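Local coordinates for probable glutathione reductase (Sinorhizobium meliloti, PDB 4DNA), which probably catalyses the NADPH-dependent reduction of glutathione disulfide to glutathione, as an FAD-containing homodimer with a redox-active disulfide, at residues 281-284 and 285-289; 33-36 and 37-41; 439-442 and 443-446; 322-326 and 327-331. One frame throughout, in Å; residues are numbered along the deposited sequence.

In the fold
From the N terminus, contact 2 (33-36 with 37-41) comes first, where strand 31-35 of the parallel FAD-binding sheet turns towards helix 41-46 and grips the adenosine ribose. Contact 1 (281-284 with 285-289) closes a hairpin-like turn in the long connection between strands 266-268 and 301-303. Contact 4 (322-326 with 327-331) follows at the end of helix 314-329, and contact 3 (439-442 with 443-446) comes last, in the dimerisation domain. All four are local and in series; none nests or crosses. Contacts 1 and 2 have centres about 22 Å apart, whereas the centre of contact 3 lies about 43 Å from that of contact 2 and meets the FAD of the second subunit.

Contact 1 of 4, residues 281-284 and 285-289; sequences RTNE and LGAII
The carbonyl oxygen of Ala287 is gripped twice by the facing arm of the turn. Asn283 N donates to Ala287 O over 3.0 Å, nearly in line with the C=O bond, and Thr282 OG1 adds a weak bond of 3.1 Å to the same Ala287 O. Threonine suits this place because its hydroxyl sits on CB, close enough to reach the neighbouring backbone.

Between these two arms the chain makes a type I beta turn from Asn283 to Gly286, closed by Gly286 N to Asn283 O at 2.9 Å. The asparagine also uses its side chain: with chi1 at 75°, CG lies between its own N and carbonyl carbon, which folds the amide back over the turn. There Asn283 OD1 accepts from Ala287 N at 3.0 Å, the donor lying above the amide plane. Its ND2 makes a weak bond to Asp309. Gly286 has a positive phi of 82°, a conformation that glycine adopts with little strain.

Farther from the turn, Thr282 and Ile288 form a single beta bridge, and Ile289 lays its CD1 3.8 Å from Asn283 CB, a small apolar contact beside the polar turn. Ile288 instead points away from the other arm and packs on Leu275, Val280 and Val307. Through its backbone N and O and its side-chain OD1, the one asparagine thus meets an acceptor and two donors of the facing arm, while Thr270, Ser297 and Val307 tie the bend to the rest of the domain.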
loop_
_atom_site.group_PDB
_atom_site.type_symbol
_atom_site.label_atom_id
_atom_site.label_comp_id
_atom_site.label_asym_id
_atom_site.label_seq_id
_atom_site.Cartn_x
_atom_site.Cartn_y
_atom_site.Cartn_z
ATOM N N ARG A 281 10.885 34.076 -24.278
ATOM C CA ARG A 281 12.220 33.686 -23.815
ATOM C C ARG A 281 12.340 32.190 -23.514
ATOM O O ARG A 281 11.416 31.572 -22.959
ATOM C CB ARG A 281 12.582 34.478 -22.558
ATOM C CG ARG A 281 13.640 35.552 -22.717
ATOM C CD ARG A 281 14.369 35.664 -21.389
ATOM N NE ARG A 281 14.993 36.967 -21.179
ATOM C CZ ARG A 281 15.565 37.348 -20.035
ATOM N NH1 ARG A 281 15.586 36.518 -18.991
ATOM N NH2 ARG A 281 16.116 38.556 -19.931
ATOM N N THR A 282 13.499 31.632 -23.866
ATOM C CA THR A 282 13.770 30.204 -23.721
ATOM C C THR A 282 15.183 30.005 -23.199
ATOM O O THR A 282 16.100 30.696 -23.633
ATOM C CB THR A 282 13.588 29.474 -25.075
ATOM O OG1 THR A 282 12.837 28.284 -24.874
ATOM C CG2 THR A 282 14.933 29.130 -25.756
ATOM N N ASN A 283 15.360 29.064 -22.278
ATOM C CA ASN A 283 16.691 28.778 -21.757
ATOM C C ASN A 283 17.518 27.902 -22.686
ATOM O O ASN A 283 17.046 27.477 -23.737
ATOM C CB ASN A 283 16.637 28.219 -20.333
ATOM C CG ASN A 283 16.178 26.775 -20.264
ATOM O OD1 ASN A 283 16.078 26.069 -21.269
ATOM N ND2 ASN A 283 15.919 26.320 -19.048
ATOM N N GLU A 284 18.754 27.632 -22.295
ATOM C CA GLU A 284 19.686 26.944 -23.180
ATOM C C GLU A 284 19.336 25.480 -23.413
ATOM O O GLU A 284 19.687 24.914 -24.448
ATOM C CB GLU A 284 21.102 27.090 -22.666
ATOM C CG GLU A 284 21.619 28.507 -22.812
ATOM C CD GLU A 284 22.670 28.835 -21.774
ATOM O OE1 GLU A 284 22.895 27.987 -20.878
ATOM O OE2 GLU A 284 23.262 29.937 -21.852
ATOM N N LEU A 285 18.638 24.878 -22.453
ATOM C CA LEU A 285 18.057 23.550 -22.643
ATOM C C LEU A 285 16.752 23.543 -23.463
ATOM O O LEU A 285 16.133 22.491 -23.645
ATOM C CB LEU A 285 17.859 22.854 -21.294
ATOM C CG LEU A 285 18.906 21.829 -20.815
ATOM C CD1 LEU A 285 20.333 22.128 -21.284
ATOM C CD2 LEU A 285 18.831 21.664 -19.293
ATOM N N GLY A 286 16.343 24.707 -23.963
ATOM C CA GLY A 286 15.167 24.808 -24.827
ATOM C C GLY A 286 13.814 24.869 -24.125
ATOM O O GLY A 286 12.772 24.873 -24.790
ATOM N N ALA A 287 13.813 24.911 -22.795
ATOM C CA ALA A 287 12.565 25.024 -22.040
ATOM C C ALA A 287 12.110 26.476 -21.945
ATOM O O ALA A 287 12.942 27.400 -21.935
ATOM C CB ALA A 287 12.713 24.421 -20.654
ATOM N N ILE A 288 10.793 26.670 -21.895
ATOM C CA ILE A 288 10.209 27.990 -21.686
ATOM C C ILE A 288 10.434 28.435 -20.244
ATOM O O ILE A 288 10.219 27.667 -19.300
ATOM C CB ILE A 288 8.700 28.025 -22.012
ATOM C CG1 ILE A 288 8.456 27.766 -23.506
ATOM C CG2 ILE A 288 8.106 29.368 -21.614
ATOM C CD1 ILE A 288 7.071 27.272 -23.852
ATOM N N ILE A 289 10.896 29.672 -20.087
ATOM C CA ILE A 289 11.115 30.263 -18.775
ATOM C C ILE A 289 9.826 30.904 -18.245
ATOM O O ILE A 289 9.214 31.755 -18.910
ATOM C CB ILE A 289 12.263 31.283 -18.827
ATOM C CG1 ILE A 289 13.588 30.545 -18.988
ATOM C CG2 ILE A 289 12.287 32.162 -17.585
ATOM C CD1 ILE A 289 14.719 31.424 -19.481
#

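Contact 2 of 4, residues 33-36 and 37-41; sequences IAEE and FRYGG. With FAD (flavin-adenine dinucleotide), chain C.
The ring of Tyr39 is covered on one face by Glu35 CB, which stands over its centre, 3.5 Å from the centroid, in a CH-pi contact. Ile33 CG1 meets the same ring at its edge, 4.0 Å from Tyr39 CE1. Ile33 and Glu35 lie two apart on strand 31-35, so their side chains emerge on the same side and both reach the tyrosine. The Phe37 ring takes Arg38 CG over the centre of one face.

Tyrosine combines a flat apolar body with a polar tip: Tyr39 OH lies 2.8 Å from Ile33 O and is hydrogen-bonded to Leu111 O, at the neighbouring strand 109-112. A leucine in place of Tyr39 would probably leave Leu111 O without this partner and strip Glu35 CB of the flat surface against which it rests.

Glu35 sets off with CG opposite its backbone N (chi1 165°) and then bends at chi2 (74°), which carries the carboxylate round to the cofactor. There FAD O3B donates to Glu35 OE1 at 2.6 Å, while FAD O2B donates to Glu35 OE2 at 2.8 Å. A carboxylate, with two acceptor oxygens, suits a pair of neighbouring hydroxyls. Glu36 lays its chain along the adenine, with CG 3.7 Å from FAD C4A, and its OE1 forms a salt bridge with Arg114. An acidic residue at the end of the second strand, gripping the adenosine ribose, is a hallmark of the Rossmann-type dinucleotide-binding fold, here serving FAD.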
loop_
_atom_site.group_PDB
_atom_site.type_symbol
_atom_site.label_atom_id
_atom_site.label_comp_id
_atom_site.label_asym_id
_atom_site.label_seq_id
_atom_site.Cartn_x
_atom_site.Cartn_y
_atom_site.Cartn_z
ATOM N N ILE A 33 -8.787 24.328 -28.188
ATOM C CA ILE A 33 -7.635 23.467 -27.891
ATOM C C ILE A 33 -7.192 22.610 -29.082
ATOM O O ILE A 33 -8.017 21.995 -29.764
ATOM C CB ILE A 33 -7.860 22.609 -26.608
ATOM C CG1 ILE A 33 -6.647 21.697 -26.326
ATOM C CG2 ILE A 33 -9.170 21.831 -26.679
ATOM C CD1 ILE A 33 -6.518 21.219 -24.892
ATOM N N ALA A 34 -5.883 22.577 -29.319
ATOM C CA ALA A 34 -5.318 21.844 -30.445
ATOM C C ALA A 34 -4.326 20.762 -30.019
ATOM O O ALA A 34 -3.354 21.044 -29.306
ATOM C CB ALA A 34 -4.654 22.813 -31.406
ATOM N N GLU A 35 -4.570 19.526 -30.457
ATOM C CA GLU A 35 -3.596 18.448 -30.271
ATOM C C GLU A 35 -3.148 17.885 -31.620
ATOM O O GLU A 35 -3.979 17.505 -32.451
ATOM C CB GLU A 35 -4.145 17.345 -29.354
ATOM C CG GLU A 35 -3.374 16.030 -29.392
ATOM C CD GLU A 35 -2.031 16.080 -28.666
ATOM O OE1 GLU A 35 -2.020 16.403 -27.461
ATOM O OE2 GLU A 35 -0.982 15.770 -29.283
ATOM N N GLU A 36 -1.830 17.830 -31.821
ATOM C CA GLU A 36 -1.220 17.398 -33.082
ATOM C C GLU A 36 -1.053 15.876 -33.232
ATOM O O GLU A 36 -0.395 15.391 -34.167
ATOM C CB GLU A 36 0.149 18.062 -33.243
ATOM C CG GLU A 36 1.246 17.531 -32.327
ATOM C CD GLU A 36 2.631 17.983 -32.764
ATOM O OE1 GLU A 36 2.757 18.546 -33.885
ATOM O OE2 GLU A 36 3.596 17.776 -31.998
ATOM N N PHE A 37 -1.633 15.118 -32.312
ATOM C CA PHE A 37 -1.387 13.689 -32.274
ATOM C C PHE A 37 -2.582 12.988 -31.626
ATOM O O PHE A 37 -3.532 12.622 -32.333
ATOM C CB PHE A 37 -0.027 13.389 -31.595
ATOM C CG PHE A 37 0.306 11.918 -31.491
ATOM C CD1 PHE A 37 0.139 11.061 -32.582
ATOM C CD2 PHE A 37 0.804 11.387 -30.297
ATOM C CE1 PHE A 37 0.438 9.709 -32.477
ATOM C CE2 PHE A 37 1.112 10.032 -30.191
ATOM C CZ PHE A 37 0.926 9.195 -31.285
ATOM N N ARG A 38 -2.552 12.826 -30.301
ATOM C CA ARG A 38 -3.608 12.114 -29.565
ATOM C C ARG A 38 -3.914 12.765 -28.214
ATOM O O ARG A 38 -3.014 12.943 -27.385
ATOM C CB ARG A 38 -3.236 10.638 -29.368
ATOM C CG ARG A 38 -3.332 9.780 -30.615
ATOM C CD ARG A 38 -3.041 8.324 -30.303
ATOM N NE ARG A 38 -4.223 7.594 -29.852
ATOM C CZ ARG A 38 -4.229 6.298 -29.543
ATOM N NH1 ARG A 38 -3.119 5.573 -29.632
ATOM N NH2 ARG A 38 -5.353 5.720 -29.146
ATOM N N TYR A 39 -5.187 13.114 -28.011
ATOM C CA TYR A 39 -5.665 13.754 -26.778
ATOM C C TYR A 39 -5.465 12.877 -25.535
ATOM O O TYR A 39 -5.731 11.669 -25.563
ATOM C CB TYR A 39 -7.133 14.194 -26.924
ATOM C CG TYR A 39 -7.286 15.539 -27.621
ATOM C CD1 TYR A 39 -7.139 16.746 -26.913
ATOM C CD2 TYR A 39 -7.562 15.611 -28.985
ATOM C CE1 TYR A 39 -7.265 17.972 -27.547
ATOM C CE2 TYR A 39 -7.696 16.834 -29.625
ATOM C CZ TYR A 39 -7.546 18.008 -28.906
ATOM O OH TYR A 39 -7.670 19.220 -29.556
ATOM N N GLY A 40 -4.991 13.494 -24.451
ATOM C CA GLY A 40 -4.638 12.765 -23.229
ATOM C C GLY A 40 -3.152 12.879 -22.949
ATOM O O GLY A 40 -2.726 12.729 -21.805
ATOM N N GLY A 41 -2.366 13.131 -24.000
ATOM C CA GLY A 41 -0.945 13.456 -23.874
ATOM C C GLY A 41 -0.065 12.280 -23.505
ATOM O O GLY A 41 -0.534 11.142 -23.456
HETATM P PA FAD C . 2.081 16.173 -22.378
HETATM O O1A FAD C . 3.526 15.875 -22.741
HETATM O O2A FAD C . 1.242 15.227 -21.547
HETATM O O5B FAD C . 1.256 16.451 -23.727
HETATM C C5B FAD C . 1.277 17.712 -24.409
HETATM C C4B FAD C . 0.629 17.460 -25.761
HETATM O O4B FAD C . 0.834 18.531 -26.681
HETATM C C3B FAD C . 1.223 16.215 -26.391
HETATM O O3B FAD C . 0.163 15.276 -26.625
HETATM C C2B FAD C . 1.887 16.709 -27.661
HETATM O O2B FAD C . 1.782 15.751 -28.714
HETATM C C1B FAD C . 1.130 17.992 -27.972
HETATM N N9A FAD C . 1.915 18.998 -28.724
HETATM C C8A FAD C . 3.248 19.166 -28.627
HETATM N N7A FAD C . 3.693 20.181 -29.405
HETATM C C5A FAD C . 2.615 20.687 -30.014
HETATM C C6A FAD C . 2.404 21.786 -30.970
HETATM N N6A FAD C . 3.490 22.483 -31.386
HETATM N N1A FAD C . 1.133 22.030 -31.386
HETATM C C2A FAD C . 0.091 21.286 -30.941
HETATM N N3A FAD C . 0.218 20.264 -30.064
HETATM C C4A FAD C . 1.439 19.918 -29.570
HETATM N N1 FAD C . 4.525 11.118 -14.527
HETATM C C2 FAD C . 4.016 10.712 -13.342
HETATM O O2 FAD C . 3.545 11.563 -12.556
HETATM N N3 FAD C . 4.006 9.414 -12.985
HETATM C C4 FAD C . 4.497 8.433 -13.768
HETATM O O4 FAD C . 4.455 7.234 -13.397
HETATM C C4X FAD C . 5.079 8.806 -15.082
HETATM N N5 FAD C . 5.587 7.884 -15.928
HETATM C C5X FAD C . 6.103 8.270 -17.126
HETATM C C6 FAD C . 6.629 7.317 -17.999
HETATM C C7 FAD C . 7.171 7.705 -19.230
HETATM C C7M FAD C . 7.724 6.637 -20.140
HETATM C C8 FAD C . 7.175 9.149 -19.626
HETATM C C8M FAD C . 7.730 9.625 -20.942
HETATM C C9 FAD C . 6.655 10.098 -18.758
HETATM C C9A FAD C . 6.124 9.716 -17.527
HETATM N N10 FAD C . 5.595 10.690 -16.656
HETATM C C10 FAD C . 5.063 10.254 -15.420
HETATM C "C1'" FAD C . 5.621 12.111 -17.048
HETATM C "C2'" FAD C . 4.279 12.629 -17.546
HETATM O "O2'" FAD C . 3.821 11.808 -18.625
HETATM C "C3'" FAD C . 4.393 14.094 -17.969
HETATM O "O3'" FAD C . 5.044 14.812 -16.913
HETATM C "C4'" FAD C . 3.040 14.746 -18.255
HETATM O "O4'" FAD C . 2.452 14.138 -19.412
HETATM C "C5'" FAD C . 3.189 16.239 -18.495
HETATM O "O5'" FAD C . 2.190 16.653 -19.424
HETATM P P FAD C . 2.226 18.062 -20.216
HETATM O O1P FAD C . 1.018 18.889 -19.817
HETATM O O2P FAD C . 3.610 18.660 -20.137
HETATM O O3P FAD C . 1.974 17.652 -21.749
#

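Contact 3 of 4, residues 439-442 and 443-446; sequences HPTA and AEEL. With FAD (flavin-adenine dinucleotide), chain D.
Glu444 reaches back to His439 across the bend between them. Its CB lies 3.7 Å from Thr441 OG1, a hydroxyl hydrogen-bonded to Val438 O and only weakly to Glu444 N. The first torsion, 54°, sets CG between the backbone N and carbonyl carbon; from there the extended chain runs past Thr441 O, 3.4 Å from Glu444 CG, to the ND1 edge of the His439 ring. Glu444 OE2 takes a hydrogen bond from His439 ND1 at 2.7 Å on its syn lone pair, while OE1 takes a weak one. On its anti side, tilted out of the carboxylate plane, OE2 also accepts from Thr441 N at 3.1 Å, and that second grip limits rotation of the carboxylate. The imidazole and carboxylate planes stand 77° apart.

Glutamate has the length to span this bend and two oxygens for its donors. With an alanine here, His439 ND1 and Thr441 N would probably lose their shared acceptor, leaving the imidazole freer to turn. Pro440, joined by a cis peptide bond, covers one face of the imidazole with CB. Glu445 N bonds to Ala442 O where the backbone takes helical angles.

His439 O accepts from FAD N3 at 2.8 Å, this FAD being bound to the second subunit, whose Cys43 packs against His439. A histidine backed by glutamate, facing the partner chain's redox-active disulfide, is known from glutathione reductases, consistent with its predicted role as proton acceptor.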
loop_
_atom_site.group_PDB
_atom_site.type_symbol
_atom_site.label_atom_id
_atom_site.label_comp_id
_atom_site.label_asym_id
_atom_site.label_seq_id
_atom_site.Cartn_x
_atom_site.Cartn_y
_atom_site.Cartn_z
ATOM N N HIS A 439 -1.013 -4.964 12.202
ATOM C CA HIS A 439 -0.342 -6.234 12.025
ATOM C C HIS A 439 -1.243 -7.294 11.421
ATOM O O HIS A 439 -2.426 -7.374 11.772
ATOM C CB HIS A 439 0.177 -6.684 13.376
ATOM C CG HIS A 439 1.063 -7.894 13.318
ATOM N ND1 HIS A 439 2.370 -7.815 13.034
ATOM C CD2 HIS A 439 0.787 -9.232 13.535
ATOM C CE1 HIS A 439 2.908 -9.039 13.064
ATOM N NE2 HIS A 439 1.940 -9.908 13.380
ATOM N N PRO A 440 -0.702 -8.112 10.488
ATOM C CA PRO A 440 0.643 -7.974 9.947
ATOM C C PRO A 440 0.703 -7.141 8.656
ATOM O O PRO A 440 0.003 -7.444 7.693
ATOM C CB PRO A 440 1.067 -9.427 9.694
ATOM C CG PRO A 440 -0.193 -10.225 9.646
ATOM C CD PRO A 440 -1.351 -9.335 9.989
ATOM N N THR A 441 1.518 -6.085 8.675
ATOM C CA THR A 441 1.829 -5.283 7.492
ATOM C C THR A 441 3.343 -5.083 7.348
ATOM O O THR A 441 4.126 -5.480 8.211
ATOM C CB THR A 441 1.187 -3.880 7.542
ATOM O OG1 THR A 441 1.631 -3.190 8.719
ATOM C CG2 THR A 441 -0.365 -3.936 7.497
ATOM N N ALA A 442 3.735 -4.485 6.227
ATOM C CA ALA A 442 5.087 -3.986 5.994
ATOM C C ALA A 442 5.261 -2.675 6.756
ATOM O O ALA A 442 6.236 -2.486 7.489
ATOM C CB ALA A 442 5.299 -3.757 4.505
ATOM N N ALA A 443 4.273 -1.796 6.577
ATOM C CA ALA A 443 4.228 -0.446 7.136
ATOM C C ALA A 443 4.437 -0.313 8.641
ATOM O O ALA A 443 4.832 0.753 9.102
ATOM C CB ALA A 443 2.924 0.228 6.732
ATOM N N GLU A 444 4.175 -1.363 9.413
ATOM C CA GLU A 444 4.372 -1.254 10.862
ATOM C C GLU A 444 5.842 -1.108 11.284
ATOM O O GLU A 444 6.138 -0.700 12.418
ATOM C CB GLU A 444 3.739 -2.412 11.602
ATOM C CG GLU A 444 4.185 -3.768 11.121
ATOM C CD GLU A 444 3.539 -4.871 11.921
ATOM O OE1 GLU A 444 3.469 -4.723 13.158
ATOM O OE2 GLU A 444 3.089 -5.868 11.321
ATOM N N GLU A 445 6.761 -1.438 10.381
ATOM C CA GLU A 445 8.183 -1.243 10.659
ATOM C C GLU A 445 8.561 0.239 10.776
ATOM O O GLU A 445 9.568 0.571 11.407
ATOM C CB GLU A 445 9.054 -1.930 9.605
ATOM C CG GLU A 445 8.731 -3.397 9.382
ATOM C CD GLU A 445 9.047 -4.257 10.575
ATOM O OE1 GLU A 445 9.868 -3.820 11.411
ATOM O OE2 GLU A 445 8.472 -5.368 10.669
ATOM N N LEU A 446 7.759 1.117 10.168
ATOM C CA LEU A 446 7.982 2.562 10.267
ATOM C C LEU A 446 7.547 3.119 11.625
ATOM O O LEU A 446 8.039 4.167 12.053
ATOM C CB LEU A 446 7.267 3.314 9.148
ATOM C CG LEU A 446 7.700 3.152 7.691
ATOM C CD1 LEU A 446 6.496 3.346 6.784
ATOM C CD2 LEU A 446 8.790 4.140 7.325
HETATM P PA FAD D . -2.031 -15.049 23.154
HETATM O O1A FAD D . -3.167 -15.982 22.824
HETATM O O2A FAD D . -1.152 -14.494 22.048
HETATM O O5B FAD D . -1.082 -15.707 24.284
HETATM C C5B FAD D . -1.618 -16.581 25.262
HETATM C C4B FAD D . -0.876 -17.908 25.280
HETATM O O4B FAD D . -0.801 -18.363 26.634
HETATM C C3B FAD D . -1.607 -18.985 24.492
HETATM O O3B FAD D . -0.727 -19.530 23.505
HETATM C C2B FAD D . -1.970 -20.059 25.496
HETATM O O2B FAD D . -1.650 -21.372 25.023
HETATM C C1B FAD D . -1.116 -19.752 26.710
HETATM N N9A FAD D . -1.811 -20.006 27.990
HETATM C C8A FAD D . -3.116 -19.784 28.262
HETATM N N7A FAD D . -3.402 -20.118 29.544
HETATM C C5A FAD D . -2.261 -20.551 30.103
HETATM C C6A FAD D . -1.857 -21.049 31.427
HETATM N N6A FAD D . -2.772 -21.145 32.424
HETATM N N1A FAD D . -0.558 -21.394 31.598
HETATM C C2A FAD D . 0.357 -21.302 30.617
HETATM N N3A FAD D . 0.053 -20.864 29.392
HETATM C C4A FAD D . -1.211 -20.478 29.083
HETATM N N1 FAD D . -4.379 -9.716 15.745
HETATM C C2 FAD D . -3.853 -8.747 14.945
HETATM O O2 FAD D . -3.286 -7.746 15.466
HETATM N N3 FAD D . -3.924 -8.828 13.592
HETATM C C4 FAD D . -4.498 -9.848 12.933
HETATM O O4 FAD D . -4.524 -9.860 11.681
HETATM C C4X FAD D . -5.096 -10.939 13.742
HETATM N N5 FAD D . -5.708 -12.008 13.177
HETATM C C5X FAD D . -6.251 -12.992 13.931
HETATM C C6 FAD D . -6.865 -14.082 13.306
HETATM C C7 FAD D . -7.431 -15.113 14.054
HETATM C C7M FAD D . -8.091 -16.271 13.355
HETATM C C8 FAD D . -7.364 -15.041 15.543
HETATM C C8M FAD D . -7.953 -16.126 16.396
HETATM C C9 FAD D . -6.749 -13.955 16.166
HETATM C C9A FAD D . -6.185 -12.920 15.419
HETATM N N10 FAD D . -5.546 -11.814 16.039
HETATM C C10 FAD D . -5.001 -10.799 15.223
HETATM C "C1'" FAD D . -5.483 -11.691 17.501
HETATM C "C2'" FAD D . -4.126 -11.939 18.126
HETATM O "O2'" FAD D . -3.804 -13.311 17.948
HETATM C "C3'" FAD D . -4.253 -11.701 19.620
HETATM O "O3'" FAD D . -5.040 -10.515 19.849
HETATM C "C4'" FAD D . -2.903 -11.623 20.327
HETATM O "O4'" FAD D . -2.198 -12.868 20.196
HETATM C "C5'" FAD D . -3.107 -11.338 21.804
HETATM O "O5'" FAD D . -1.923 -11.730 22.460
HETATM P P FAD D . -1.893 -12.344 23.940
HETATM O O1P FAD D . -0.423 -12.601 24.152
HETATM O O2P FAD D . -2.715 -11.524 24.908
HETATM O O3P FAD D . -2.667 -13.755 23.861
#

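Contact 4 of 4, residues 322-326 and 327-331; sequences MCFIE and TEYKN
Phe324 and Glu328, one helical turn apart, lie side by side in the last turns of helix 314-329, which widens at its C-terminal end into a pi-type turn. The regular backbone bonds come first: Glu328 N reaches Phe324 O at 2.8 Å, nearly straight, and Tyr329 N reaches Ile325 O at the same distance. A weak bond from Lys330 N to Ile325 O spans five residues and marks the widening, though Lys330 N also bonds to Glu326 O at 2.8 Å.

Apolar packing forms the buried side. Phe324 CE1 touches Glu328 CB at 3.5 Å, while its CZ meets Tyr329 CE2 at 4.0 Å, the two rings crossing obliquely. Ile325 CG1 adds a contact to Tyr329 CD2, and its branched body also packs on Leu23 and Ala24 of helix 15-25. Large apolar groups suit this side, which faces that helix and Leu8 of strand 6-11.

Charged ends are held by other parts of the chain: Glu328 OE2 forms a salt bridge with Arg136 and OE1 a hydrogen bond with Tyr302, while Glu326 OE2 is hydrogen-bonded to Asn332. Thr327 returns its hydroxyl to its own helix: Thr327 OG1 and Thr327 N approach Cys323 O from opposite faces of the carbonyl plane, OG1 at 3.0 Å.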
loop_
_atom_site.group_PDB
_atom_site.type_symbol
_atom_site.label_atom_id
_atom_site.label_comp_id
_atom_site.label_asym_id
_atom_site.label_seq_id
_atom_site.Cartn_x
_atom_site.Cartn_y
_atom_site.Cartn_z
HETATM N N MSE A 322 -4.400 24.263 -12.533
HETATM C CA MSE A 322 -5.427 24.737 -11.621
HETATM C C MSE A 322 -4.976 26.050 -11.079
HETATM O O MSE A 322 -5.723 27.018 -11.096
HETATM C CB MSE A 322 -5.634 23.771 -10.478
HETATM C CG MSE A 322 -6.151 22.447 -11.017
HETATM SE SE MSE A 322 -6.702 21.309 -9.498
HETATM C CE MSE A 322 -4.990 21.188 -8.488
ATOM N N CYS A 323 -3.743 26.110 -10.607
ATOM C CA CYS A 323 -3.183 27.383 -10.181
ATOM C C CYS A 323 -3.286 28.456 -11.251
ATOM O O CYS A 323 -3.502 29.622 -10.931
ATOM C CB CYS A 323 -1.756 27.218 -9.680
ATOM S SG CYS A 323 -1.786 26.428 -8.067
ATOM N N PHE A 324 -3.159 28.061 -12.515
ATOM C CA PHE A 324 -3.387 28.992 -13.607
ATOM C C PHE A 324 -4.848 29.490 -13.656
ATOM O O PHE A 324 -5.084 30.698 -13.662
ATOM C CB PHE A 324 -2.981 28.410 -14.965
ATOM C CG PHE A 324 -3.670 29.085 -16.118
ATOM C CD1 PHE A 324 -3.336 30.381 -16.482
ATOM C CD2 PHE A 324 -4.706 28.449 -16.797
ATOM C CE1 PHE A 324 -3.995 31.016 -17.516
ATOM C CE2 PHE A 324 -5.371 29.085 -17.837
ATOM C CZ PHE A 324 -5.012 30.368 -18.197
ATOM N N ILE A 325 -5.820 28.575 -13.714
ATOM C CA ILE A 325 -7.227 28.966 -13.741
ATOM C C ILE A 325 -7.534 29.938 -12.602
ATOM O O ILE A 325 -8.173 30.968 -12.804
ATOM C CB ILE A 325 -8.168 27.734 -13.717
ATOM C CG1 ILE A 325 -8.844 27.555 -15.082
ATOM C CG2 ILE A 325 -9.268 27.887 -12.666
ATOM C CD1 ILE A 325 -7.949 27.018 -16.177
ATOM N N GLU A 326 -7.043 29.601 -11.414
ATOM C CA GLU A 326 -7.186 30.428 -10.225
ATOM C C GLU A 326 -6.566 31.805 -10.482
ATOM O O GLU A 326 -7.293 32.796 -10.533
ATOM C CB GLU A 326 -6.535 29.725 -9.018
ATOM C CG GLU A 326 -7.249 29.910 -7.679
ATOM C CD GLU A 326 -8.563 29.147 -7.565
ATOM O OE1 GLU A 326 -8.702 28.078 -8.192
ATOM O OE2 GLU A 326 -9.461 29.616 -6.833
ATOM N N THR A 327 -5.242 31.850 -10.684
ATOM C CA THR A 327 -4.524 33.102 -10.941
ATOM C C THR A 327 -5.232 33.975 -11.979
ATOM O O THR A 327 -5.688 35.061 -11.657
ATOM C CB THR A 327 -3.056 32.868 -11.377
ATOM O OG1 THR A 327 -2.293 32.322 -10.288
ATOM C CG2 THR A 327 -2.417 34.179 -11.824
ATOM N N GLU A 328 -5.344 33.480 -13.206
ATOM C CA GLU A 328 -5.857 34.263 -14.322
ATOM C C GLU A 328 -7.367 34.532 -14.260
ATOM O O GLU A 328 -7.841 35.524 -14.812
ATOM C CB GLU A 328 -5.483 33.594 -15.649
ATOM C CG GLU A 328 -6.079 34.217 -16.910
ATOM C CD GLU A 328 -5.479 35.569 -17.271
ATOM O OE1 GLU A 328 -4.350 35.866 -16.836
ATOM O OE2 GLU A 328 -6.137 36.339 -17.998
ATOM N N TYR A 329 -8.127 33.680 -13.580
ATOM C CA TYR A 329 -9.579 33.823 -13.639
ATOM C C TYR A 329 -10.304 34.112 -12.329
ATOM O O TYR A 329 -11.260 34.871 -12.329
ATOM C CB TYR A 329 -10.205 32.631 -14.356
ATOM C CG TYR A 329 -9.822 32.548 -15.816
ATOM C CD1 TYR A 329 -10.028 33.636 -16.667
ATOM C CD2 TYR A 329 -9.262 31.379 -16.355
ATOM C CE1 TYR A 329 -9.690 33.569 -18.008
ATOM C CE2 TYR A 329 -8.919 31.306 -17.700
ATOM C CZ TYR A 329 -9.138 32.404 -18.517
ATOM O OH TYR A 329 -8.813 32.366 -19.845
ATOM N N LYS A 330 -9.875 33.512 -11.225
ATOM C CA LYS A 330 -10.549 33.719 -9.935
ATOM C C LYS A 330 -9.887 34.820 -9.095
ATOM O O LYS A 330 -10.096 34.900 -7.879
ATOM C CB LYS A 330 -10.641 32.402 -9.134
ATOM C CG LYS A 330 -11.498 31.289 -9.744
ATOM C CD LYS A 330 -12.905 31.736 -10.165
ATOM C CE LYS A 330 -13.823 32.119 -8.995
ATOM N NZ LYS A 330 -15.116 32.730 -9.432
ATOM N N ASN A 331 -9.087 35.659 -9.753
ATOM C CA ASN A 331 -8.342 36.749 -9.102
ATOM C C ASN A 331 -7.704 36.352 -7.778
ATOM O O ASN A 331 -7.572 37.160 -6.859
ATOM C CB ASN A 331 -9.237 37.976 -8.936
ATOM C CG ASN A 331 -9.826 38.432 -10.251
ATOM O OD1 ASN A 331 -9.093 38.728 -11.198
ATOM N ND2 ASN A 331 -11.158 38.476 -10.326
#